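Catechol 1,2-dioxygenase (Acinetobacter sp., PDB 1DLM) catalyses the intradiol ring cleavage of catechol by molecular oxygen to cis,cis-muconate, using one ferric ion per subunit. Local coordinates at residues 155-160 with 223-228. Residues are numbered along the deposited sequence; the frame is centred on the assembly and turned at random.
Sequences IWHANT and AHIHYF. With FE (Fe (III) ion), chain C.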
loop_
_atom_site.group_PDB
_atom_site.type_symbol
_atom_site.label_atom_id
_atom_site.label_comp_id
_atom_site.label_asym_id
_atom_site.label_seq_id
_atom_site.Cartn_x
_atom_site.Cartn_y
_atom_site.Cartn_z
ATOM N N ILE A 155 -17.756 14.983 -19.266
ATOM C CA ILE A 155 -16.766 14.353 -20.117
ATOM C C ILE A 155 -15.339 14.793 -19.807
ATOM O O ILE A 155 -15.075 15.966 -19.523
ATOM C CB ILE A 155 -17.061 14.668 -21.609
ATOM C CG1 ILE A 155 -18.498 14.265 -21.946
ATOM C CG2 ILE A 155 -16.092 13.922 -22.516
ATOM C CD1 ILE A 155 -18.906 14.580 -23.362
ATOM N N TRP A 156 -14.418 13.840 -19.854
ATOM C CA TRP A 156 -13.023 14.153 -19.627
ATOM C C TRP A 156 -12.184 13.168 -20.410
ATOM O O TRP A 156 -12.582 12.021 -20.621
ATOM C CB TRP A 156 -12.672 14.159 -18.117
ATOM C CG TRP A 156 -12.757 12.853 -17.332
ATOM C CD1 TRP A 156 -11.701 12.086 -16.889
ATOM C CD2 TRP A 156 -13.943 12.212 -16.839
ATOM N NE1 TRP A 156 -12.169 11.019 -16.153
ATOM C CE2 TRP A 156 -13.535 11.070 -16.105
ATOM C CE3 TRP A 156 -15.318 12.493 -16.944
ATOM C CZ2 TRP A 156 -14.452 10.213 -15.484
ATOM C CZ3 TRP A 156 -16.229 11.637 -16.324
ATOM C CH2 TRP A 156 -15.788 10.510 -15.603
ATOM N N HIS A 157 -11.039 13.637 -20.888
ATOM C CA HIS A 157 -10.153 12.784 -21.663
ATOM C C HIS A 157 -8.790 13.442 -21.775
ATOM O O HIS A 157 -8.607 14.588 -21.356
ATOM C CB HIS A 157 -10.744 12.538 -23.051
ATOM C CG HIS A 157 -10.793 13.758 -23.915
ATOM N ND1 HIS A 157 -9.672 14.290 -24.519
ATOM C CD2 HIS A 157 -11.824 14.566 -24.257
ATOM C CE1 HIS A 157 -10.012 15.374 -25.195
ATOM N NE2 HIS A 157 -11.311 15.564 -25.053
ATOM N N ALA A 158 -7.840 12.714 -22.350
ATOM C CA ALA A 158 -6.472 13.195 -22.495
ATOM C C ALA A 158 -6.223 13.890 -23.822
ATOM O O ALA A 158 -7.082 13.877 -24.709
ATOM C CB ALA A 158 -5.498 12.018 -22.337
ATOM N N ASN A 159 -5.049 14.508 -23.942
ATOM C CA ASN A 159 -4.674 15.171 -25.181
ATOM C C ASN A 159 -3.923 14.155 -26.029
ATOM O O ASN A 159 -3.998 12.953 -25.767
ATOM C CB ASN A 159 -3.793 16.405 -24.930
ATOM C CG ASN A 159 -2.528 16.086 -24.158
ATOM O OD1 ASN A 159 -1.984 14.984 -24.261
ATOM N ND2 ASN A 159 -2.030 17.065 -23.406
ATOM N N THR A 160 -3.186 14.625 -27.032
ATOM C CA THR A 160 -2.461 13.725 -27.926
ATOM C C THR A 160 -1.212 13.089 -27.338
ATOM O O THR A 160 -0.675 12.133 -27.903
ATOM C CB THR A 160 -2.087 14.435 -29.230
ATOM O OG1 THR A 160 -1.304 15.598 -28.926
ATOM C CG2 THR A 160 -3.352 14.834 -29.997
ATOM N N ALA A 223 -7.023 4.761 -26.754
ATOM C CA ALA A 223 -7.596 6.100 -26.663
ATOM C C ALA A 223 -9.068 5.968 -26.268
ATOM O O ALA A 223 -9.784 5.116 -26.789
ATOM C CB ALA A 223 -7.463 6.823 -27.984
ATOM N N HIS A 224 -9.507 6.798 -25.327
ATOM C CA HIS A 224 -10.889 6.731 -24.860
ATOM C C HIS A 224 -11.370 8.049 -24.269
ATOM O O HIS A 224 -10.580 8.949 -23.963
ATOM C CB HIS A 224 -11.039 5.658 -23.795
ATOM C CG HIS A 224 -10.171 5.885 -22.602
ATOM N ND1 HIS A 224 -8.816 5.638 -22.615
ATOM C CD2 HIS A 224 -10.445 6.435 -21.394
ATOM C CE1 HIS A 224 -8.290 6.022 -21.466
ATOM N NE2 HIS A 224 -9.257 6.510 -20.708
ATOM N N ILE A 225 -12.682 8.129 -24.085
ATOM C CA ILE A 225 -13.305 9.327 -23.547
ATOM C C ILE A 225 -14.244 8.909 -22.425
ATOM O O ILE A 225 -15.103 8.044 -22.603
ATOM C CB ILE A 225 -14.087 10.077 -24.654
ATOM C CG1 ILE A 225 -13.142 10.389 -25.825
ATOM C CG2 ILE A 225 -14.698 11.361 -24.087
ATOM C CD1 ILE A 225 -13.814 11.044 -27.026
ATOM N N HIS A 226 -14.051 9.528 -21.271
ATOM C CA HIS A 226 -14.817 9.230 -20.073
ATOM C C HIS A 226 -16.140 9.975 -20.004
ATOM O O HIS A 226 -16.228 11.138 -20.390
ATOM C CB HIS A 226 -13.985 9.598 -18.841
ATOM C CG HIS A 226 -12.730 8.795 -18.687
ATOM N ND1 HIS A 226 -12.709 7.549 -18.098
ATOM C CD2 HIS A 226 -11.453 9.061 -19.052
ATOM C CE1 HIS A 226 -11.473 7.083 -18.108
ATOM N NE2 HIS A 226 -10.693 7.980 -18.682
ATOM N N TYR A 227 -17.156 9.290 -19.489
ATOM C CA TYR A 227 -18.485 9.857 -19.322
ATOM C C TYR A 227 -19.066 9.634 -17.929
ATOM O O TYR A 227 -18.820 8.618 -17.282
ATOM C CB TYR A 227 -19.492 9.240 -20.294
ATOM C CG TYR A 227 -19.484 9.752 -21.709
ATOM C CD1 TYR A 227 -18.505 9.345 -22.624
ATOM C CD2 TYR A 227 -20.489 10.616 -22.152
ATOM C CE1 TYR A 227 -18.536 9.785 -23.954
ATOM C CE2 TYR A 227 -20.531 11.063 -23.473
ATOM C CZ TYR A 227 -19.552 10.640 -24.366
ATOM O OH TYR A 227 -19.596 11.061 -25.671
ATOM N N PHE A 228 -19.857 10.611 -17.506
ATOM C CA PHE A 228 -20.626 10.601 -16.272
ATOM C C PHE A 228 -21.926 11.206 -16.807
ATOM O O PHE A 228 -21.915 12.286 -17.410
ATOM C CB PHE A 228 -20.040 11.536 -15.210
ATOM C CG PHE A 228 -19.295 10.837 -14.101
ATOM C CD1 PHE A 228 -19.404 9.467 -13.914
ATOM C CD2 PHE A 228 -18.479 11.565 -13.237
ATOM C CE1 PHE A 228 -18.710 8.835 -12.885
ATOM C CE2 PHE A 228 -17.777 10.939 -12.208
ATOM C CZ PHE A 228 -17.895 9.576 -12.033
HETATM FE FE FE C . -8.775 7.657 -18.904
HETATM O O HOH W 1 -8.633 9.875 -22.414
HETATM O O HOH W 2 -8.337 7.157 -16.598
#
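His-226 N donates a hydrogen bond to Trp-156 O (3.0 Å), and in return Trp-156 N reaches His-226 O at 3.3 Å, tilted 33° from the carbonyl plane, where Ile-155 CA adds a minor C-H...O contact. These bonds make an antiparallel hydrogen-bonded pair, so both side chains emerge on the same face of the sheet. Trp-156 CG sits between its backbone N and carbonyl carbon (chi1 65°), which folds the indole across His-226: CB of His-226 lies over the face of the six-membered ring, 3.3 Å from its centroid, while the imidazole forms an offset stack with the five-membered ring, planes 11° apart. A broad, flat tryptophan suits this place by backing both. Beyond it, Trp-156 CH2 meets the flat face of Phe-228, 3.7 Å from CD2. On the other face, beta-branched Ile-155 serves two neighbours, packing CD1 on Tyr-227 CE2 and pressing its CG2 methyl tightly on Ile-225 CG2. Where the strands diverge, a water bridges Ala-158 N and His-224 O. His-224 NE2 (2.2 Å) and His-226 NE2 (2.0 Å) bind the iron, whose site Tyr-164, Tyr-200 and a second water complete; histidine suits because its other nitrogen, ND1 in His-224, can bond to Pro-222 O and help fix the ring's turn. Stacking and pairing thus probably restrict rotation of the His-226 imidazole, helping to hold NE2 on the ferric ion where catechol binds.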